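Local coordinates for envelope polyprotein (Puumala orthohantavirus, PDB 5FXU), which forms the Gn ectodomain of the hantaviral envelope spike, a glycosylated and antigenic component of the virion surface, at residues T308-I322 and C336-F348. Residues are numbered along the deposited sequence; the frame is centred on the assembly and turned at random.
Sequences TSTGVLTAKDDPVYI and CDKKTLPLTWTGF
V312 and L341 face each other as the hydrogen-bonded pair of a short antiparallel match between strands 310-313 and 340-342. V312 N lies 2.9 Å from L341 O, and the return bond from L341 N to V312 O is equally long. On one side T314 N reaches K339 O at 3.1 Å in a nearly straight bond (171° at the hydrogen); on the other, L343 N makes only a weak bond to T310 O, and next to it G311 CA passes L341 O at 3.0 Å.

Apolar contact centres on L343, where the strand is interrupted. With CG anti to its carbonyl carbon (chi1 -69°), it lays CD2 tightly against V312 CG2, at 3.5 Å, and against the in-plane edge of the Y321 ring, while CB and CG lie across T310. At the other end T314 crosses the K339 chain at about a right angle, OG1 touching CG at 3.2 Å; that hydroxyl bonds N224, and the K339 ammonium hydrogen-bonds V335 O and forms salt bridges with E209 and E213 of helix 208-216.

Polar closure comes from water: one molecule joins T308 OG1, T310 OG1 and T344 N, and D113 takes the hydroxyls of T310 and T344. A second links A315 N to K339 O. Backbone pairing thus sets the register within the Gn head, while water and the D113 carboxylate satisfy polar groups where regular pairing gives out.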
loop_
_atom_site.group_PDB
_atom_site.type_symbol
_atom_site.label_atom_id
_atom_site.label_comp_id
_atom_site.label_asym_id
_atom_site.label_seq_id
_atom_site.Cartn_x
_atom_site.Cartn_y
_atom_site.Cartn_z
ATOM N N THR A 308 -8.211 0.191 3.831
ATOM C CA THR A 308 -7.910 1.409 3.124
ATOM C C THR A 308 -9.035 1.726 2.140
ATOM O O THR A 308 -9.733 0.824 1.678
ATOM C CB THR A 308 -6.542 1.317 2.367
ATOM O OG1 THR A 308 -6.568 0.262 1.412
ATOM C CG2 THR A 308 -5.403 1.083 3.325
ATOM N N SER A 309 -9.173 3.000 1.798
ATOM C CA SER A 309 -10.249 3.492 0.953
ATOM C C SER A 309 -9.715 4.024 -0.370
ATOM O O SER A 309 -10.412 4.767 -1.044
ATOM C CB SER A 309 -10.989 4.618 1.672
ATOM O OG SER A 309 -11.279 4.269 3.009
ATOM N N THR A 310 -8.507 3.624 -0.766
ATOM C CA THR A 310 -7.895 4.122 -2.006
ATOM C C THR A 310 -7.534 2.971 -2.958
ATOM O O THR A 310 -7.145 1.888 -2.528
ATOM C CB THR A 310 -6.618 4.901 -1.712
ATOM O OG1 THR A 310 -5.743 4.053 -0.970
ATOM C CG2 THR A 310 -6.909 6.162 -0.881
ATOM N N GLY A 311 -7.699 3.217 -4.248
ATOM C CA GLY A 311 -7.295 2.258 -5.259
ATOM C C GLY A 311 -7.332 2.835 -6.655
ATOM O O GLY A 311 -7.529 4.033 -6.836
ATOM N N VAL A 312 -7.156 1.965 -7.636
ATOM C CA VAL A 312 -7.204 2.308 -9.050
ATOM C C VAL A 312 -8.150 1.338 -9.745
ATOM O O VAL A 312 -8.197 0.173 -9.404
ATOM C CB VAL A 312 -5.802 2.164 -9.683
ATOM C CG1 VAL A 312 -5.757 2.639 -11.112
ATOM C CG2 VAL A 312 -4.791 2.984 -8.904
ATOM N N LEU A 313 -8.894 1.825 -10.726
ATOM C CA LEU A 313 -9.654 0.959 -11.610
ATOM C C LEU A 313 -8.734 0.049 -12.391
ATOM O O LEU A 313 -7.736 0.518 -12.939
ATOM C CB LEU A 313 -10.447 1.786 -12.619
ATOM C CG LEU A 313 -11.603 2.635 -12.098
ATOM C CD1 LEU A 313 -12.283 3.242 -13.283
ATOM C CD2 LEU A 313 -12.598 1.857 -11.266
ATOM N N THR A 314 -9.076 -1.233 -12.474
ATOM C CA THR A 314 -8.268 -2.174 -13.259
ATOM C C THR A 314 -8.513 -2.032 -14.754
ATOM O O THR A 314 -7.677 -2.419 -15.547
ATOM C CB THR A 314 -8.531 -3.623 -12.856
ATOM O OG1 THR A 314 -9.898 -3.950 -13.111
ATOM C CG2 THR A 314 -8.218 -3.861 -11.387
ATOM N N ALA A 315 -9.656 -1.453 -15.132
ATOM C CA ALA A 315 -10.089 -1.389 -16.520
ATOM C C ALA A 315 -9.293 -0.432 -17.392
ATOM O O ALA A 315 -9.196 -0.653 -18.601
ATOM C CB ALA A 315 -11.584 -1.056 -16.625
ATOM N N LYS A 316 -8.764 0.646 -16.822
ATOM C CA LYS A 316 -8.096 1.664 -17.653
ATOM C C LYS A 316 -6.584 1.592 -17.575
ATOM O O LYS A 316 -6.012 1.649 -16.482
ATOM C CB LYS A 316 -8.574 3.077 -17.279
ATOM C CG LYS A 316 -10.066 3.319 -17.482
ATOM C CD LYS A 316 -10.490 3.094 -18.919
ATOM C CE LYS A 316 -11.936 3.509 -19.118
ATOM N NZ LYS A 316 -12.330 3.305 -20.540
ATOM N N ASP A 317 -5.961 1.476 -18.753
ATOM C CA ASP A 317 -4.505 1.589 -18.916
ATOM C C ASP A 317 -3.931 2.770 -18.153
ATOM O O ASP A 317 -3.004 2.623 -17.349
ATOM C CB ASP A 317 -4.122 1.750 -20.398
ATOM C CG ASP A 317 -4.197 0.436 -21.192
ATOM O OD1 ASP A 317 -5.331 0.042 -21.566
ATOM O OD2 ASP A 317 -3.133 -0.192 -21.455
ATOM N N ASP A 318 -4.496 3.941 -18.443
ATOM C CA ASP A 318 -4.209 5.171 -17.714
ATOM C C ASP A 318 -4.942 5.085 -16.392
ATOM O O ASP A 318 -6.165 4.921 -16.399
ATOM C CB ASP A 318 -4.741 6.390 -18.476
ATOM C CG ASP A 318 -4.072 6.572 -19.828
ATOM O OD1 ASP A 318 -2.854 6.273 -19.962
ATOM O OD2 ASP A 318 -4.781 7.031 -20.754
ATOM N N PRO A 319 -4.205 5.200 -15.268
ATOM C CA PRO A 319 -4.816 5.008 -13.956
ATOM C C PRO A 319 -5.941 6.007 -13.611
ATOM O O PRO A 319 -5.787 7.217 -13.806
ATOM C CB PRO A 319 -3.640 5.168 -12.989
ATOM C CG PRO A 319 -2.619 5.964 -13.727
ATOM C CD PRO A 319 -2.802 5.648 -15.178
ATOM N N VAL A 320 -7.076 5.476 -13.166
ATOM C CA VAL A 320 -8.137 6.277 -12.585
ATOM C C VAL A 320 -8.107 5.998 -11.095
ATOM O O VAL A 320 -8.493 4.908 -10.676
ATOM C CB VAL A 320 -9.500 5.908 -13.171
ATOM C CG1 VAL A 320 -10.614 6.654 -12.450
ATOM C CG2 VAL A 320 -9.523 6.241 -14.643
ATOM N N TYR A 321 -7.637 6.971 -10.322
ATOM C CA TYR A 321 -7.474 6.803 -8.887
ATOM C C TYR A 321 -8.773 7.125 -8.168
ATOM O O TYR A 321 -9.449 8.086 -8.502
ATOM C CB TYR A 321 -6.338 7.691 -8.352
ATOM C CG TYR A 321 -4.966 7.290 -8.799
ATOM C CD1 TYR A 321 -4.277 6.308 -8.128
ATOM C CD2 TYR A 321 -4.342 7.907 -9.895
ATOM C CE1 TYR A 321 -3.003 5.928 -8.524
ATOM C CE2 TYR A 321 -3.063 7.537 -10.309
ATOM C CZ TYR A 321 -2.397 6.535 -9.614
ATOM O OH TYR A 321 -1.145 6.109 -9.998
ATOM N N ILE A 322 -9.100 6.318 -7.180
ATOM C CA ILE A 322 -10.354 6.421 -6.453
ATOM C C ILE A 322 -10.118 6.533 -4.970
ATOM O O ILE A 322 -9.291 5.856 -4.424
ATOM C CB ILE A 322 -11.257 5.202 -6.734
ATOM C CG1 ILE A 322 -11.719 5.264 -8.183
ATOM C CG2 ILE A 322 -12.521 5.216 -5.880
ATOM C CD1 ILE A 322 -11.435 3.986 -8.885
ATOM N N CYS A 336 -15.088 -9.688 -13.205
ATOM C CA CYS A 336 -14.488 -9.109 -14.421
ATOM C C CYS A 336 -14.570 -7.596 -14.473
ATOM O O CYS A 336 -13.599 -6.932 -14.830
ATOM C CB CYS A 336 -15.134 -9.672 -15.692
ATOM S SG CYS A 336 -14.338 -11.099 -16.468
ATOM N N ASP A 337 -15.729 -7.050 -14.132
ATOM C CA ASP A 337 -15.985 -5.623 -14.315
ATOM C C ASP A 337 -15.984 -4.848 -13.012
ATOM O O ASP A 337 -16.216 -5.403 -11.942
ATOM C CB ASP A 337 -17.336 -5.416 -15.015
ATOM C CG ASP A 337 -17.355 -5.964 -16.433
ATOM O OD1 ASP A 337 -16.355 -5.796 -17.171
ATOM O OD2 ASP A 337 -18.392 -6.548 -16.812
ATOM N N LYS A 338 -15.734 -3.548 -13.139
ATOM C CA LYS A 338 -15.940 -2.584 -12.064
ATOM C C LYS A 338 -15.060 -2.805 -10.832
ATOM O O LYS A 338 -15.418 -2.396 -9.720
ATOM C CB LYS A 338 -17.425 -2.539 -11.660
ATOM C CG LYS A 338 -18.378 -2.125 -12.763
ATOM C CD LYS A 338 -19.810 -2.073 -12.224
ATOM C CE LYS A 338 -20.761 -1.337 -13.152
ATOM N NZ LYS A 338 -20.731 -1.899 -14.535
ATOM N N LYS A 339 -13.898 -3.411 -11.036
ATOM C CA LYS A 339 -13.025 -3.784 -9.933
ATOM C C LYS A 339 -11.799 -2.887 -9.849
ATOM O O LYS A 339 -11.532 -2.063 -10.738
ATOM C CB LYS A 339 -12.647 -5.258 -10.019
ATOM C CG LYS A 339 -11.715 -5.645 -11.151
ATOM C CD LYS A 339 -11.401 -7.131 -11.109
ATOM C CE LYS A 339 -10.900 -7.626 -12.453
ATOM N NZ LYS A 339 -10.547 -9.062 -12.369
ATOM N N THR A 340 -11.077 -3.031 -8.740
ATOM C CA THR A 340 -9.974 -2.159 -8.414
ATOM C C THR A 340 -8.806 -2.916 -7.828
ATOM O O THR A 340 -8.963 -4.055 -7.379
ATOM C CB THR A 340 -10.381 -1.116 -7.357
ATOM O OG1 THR A 340 -10.726 -1.782 -6.139
ATOM C CG2 THR A 340 -11.559 -0.295 -7.830
ATOM N N LEU A 341 -7.658 -2.227 -7.798
ATOM C CA LEU A 341 -6.457 -2.643 -7.070
ATOM C C LEU A 341 -6.171 -1.603 -6.008
ATOM O O LEU A 341 -6.284 -0.398 -6.264
ATOM C CB LEU A 341 -5.242 -2.729 -7.995
ATOM C CG LEU A 341 -5.214 -3.932 -8.944
ATOM C CD1 LEU A 341 -4.238 -3.680 -10.072
ATOM C CD2 LEU A 341 -4.845 -5.198 -8.209
ATOM N N PRO A 342 -5.778 -2.052 -4.811
ATOM C CA PRO A 342 -5.513 -1.080 -3.764
ATOM C C PRO A 342 -4.156 -0.393 -3.942
ATOM O O PRO A 342 -3.214 -1.004 -4.476
ATOM C CB PRO A 342 -5.548 -1.927 -2.500
ATOM C CG PRO A 342 -5.097 -3.296 -2.958
ATOM C CD PRO A 342 -5.673 -3.443 -4.330
ATOM N N LEU A 343 -4.062 0.854 -3.467
ATOM C CA LEU A 343 -2.829 1.643 -3.555
ATOM C C LEU A 343 -1.711 1.104 -2.680
ATOM O O LEU A 343 -0.544 1.134 -3.075
ATOM C CB LEU A 343 -3.077 3.117 -3.204
ATOM C CG LEU A 343 -3.892 3.952 -4.169
ATOM C CD1 LEU A 343 -3.440 5.404 -4.027
ATOM C CD2 LEU A 343 -3.805 3.519 -5.621
ATOM N N THR A 344 -2.073 0.656 -1.485
ATOM C CA THR A 344 -1.156 -0.026 -0.585
ATOM C C THR A 344 -1.785 -1.324 -0.124
ATOM O O THR A 344 -3.000 -1.473 -0.165
ATOM C CB THR A 344 -0.810 0.801 0.658
ATOM O OG1 THR A 344 -1.949 0.868 1.532
ATOM C CG2 THR A 344 -0.353 2.208 0.257
ATOM N N TRP A 345 -0.940 -2.259 0.281
ATOM C CA TRP A 345 -1.381 -3.595 0.677
ATOM C C TRP A 345 -0.415 -4.126 1.723
ATOM O O TRP A 345 0.804 -4.105 1.516
ATOM C CB TRP A 345 -1.407 -4.544 -0.531
ATOM C CG TRP A 345 -1.956 -5.915 -0.206
ATOM C CD1 TRP A 345 -3.248 -6.304 -0.285
ATOM C CD2 TRP A 345 -1.219 -7.048 0.251
ATOM N NE1 TRP A 345 -3.375 -7.622 0.091
ATOM C CE2 TRP A 345 -2.142 -8.104 0.432
ATOM C CE3 TRP A 345 0.135 -7.281 0.523
ATOM C CZ2 TRP A 345 -1.758 -9.387 0.876
ATOM C CZ3 TRP A 345 0.530 -8.565 0.966
ATOM C CH2 TRP A 345 -0.414 -9.596 1.131
ATOM N N THR A 346 -0.971 -4.567 2.844
ATOM C CA THR A 346 -0.212 -5.089 3.955
ATOM C C THR A 346 -0.721 -6.501 4.233
ATOM O O THR A 346 -1.929 -6.734 4.374
ATOM C CB THR A 346 -0.331 -4.174 5.201
ATOM O OG1 THR A 346 0.140 -2.850 4.874
ATOM C CG2 THR A 346 0.512 -4.695 6.341
ATOM N N GLY A 347 0.212 -7.451 4.277
ATOM C CA GLY A 347 -0.100 -8.835 4.598
ATOM C C GLY A 347 1.097 -9.590 5.124
ATOM O O GLY A 347 2.089 -8.993 5.504
ATOM N N PHE A 348 0.975 -10.910 5.172
ATOM C CA PHE A 348 1.986 -11.786 5.760
ATOM C C PHE A 348 2.256 -12.966 4.841
ATOM O O PHE A 348 1.330 -13.508 4.248
ATOM C CB PHE A 348 1.539 -12.267 7.134
ATOM C CG PHE A 348 1.287 -11.145 8.098
ATOM C CD1 PHE A 348 0.049 -10.511 8.144
ATOM C CD2 PHE A 348 2.297 -10.695 8.942
ATOM C CE1 PHE A 348 -0.185 -9.457 9.029
ATOM C CE2 PHE A 348 2.066 -9.653 9.837
ATOM C CZ PHE A 348 0.829 -9.025 9.875
HETATM O O HOH W 1 -5.050 1.359 -0.498
HETATM O O HOH W 2 -12.202 -1.516 -13.381
#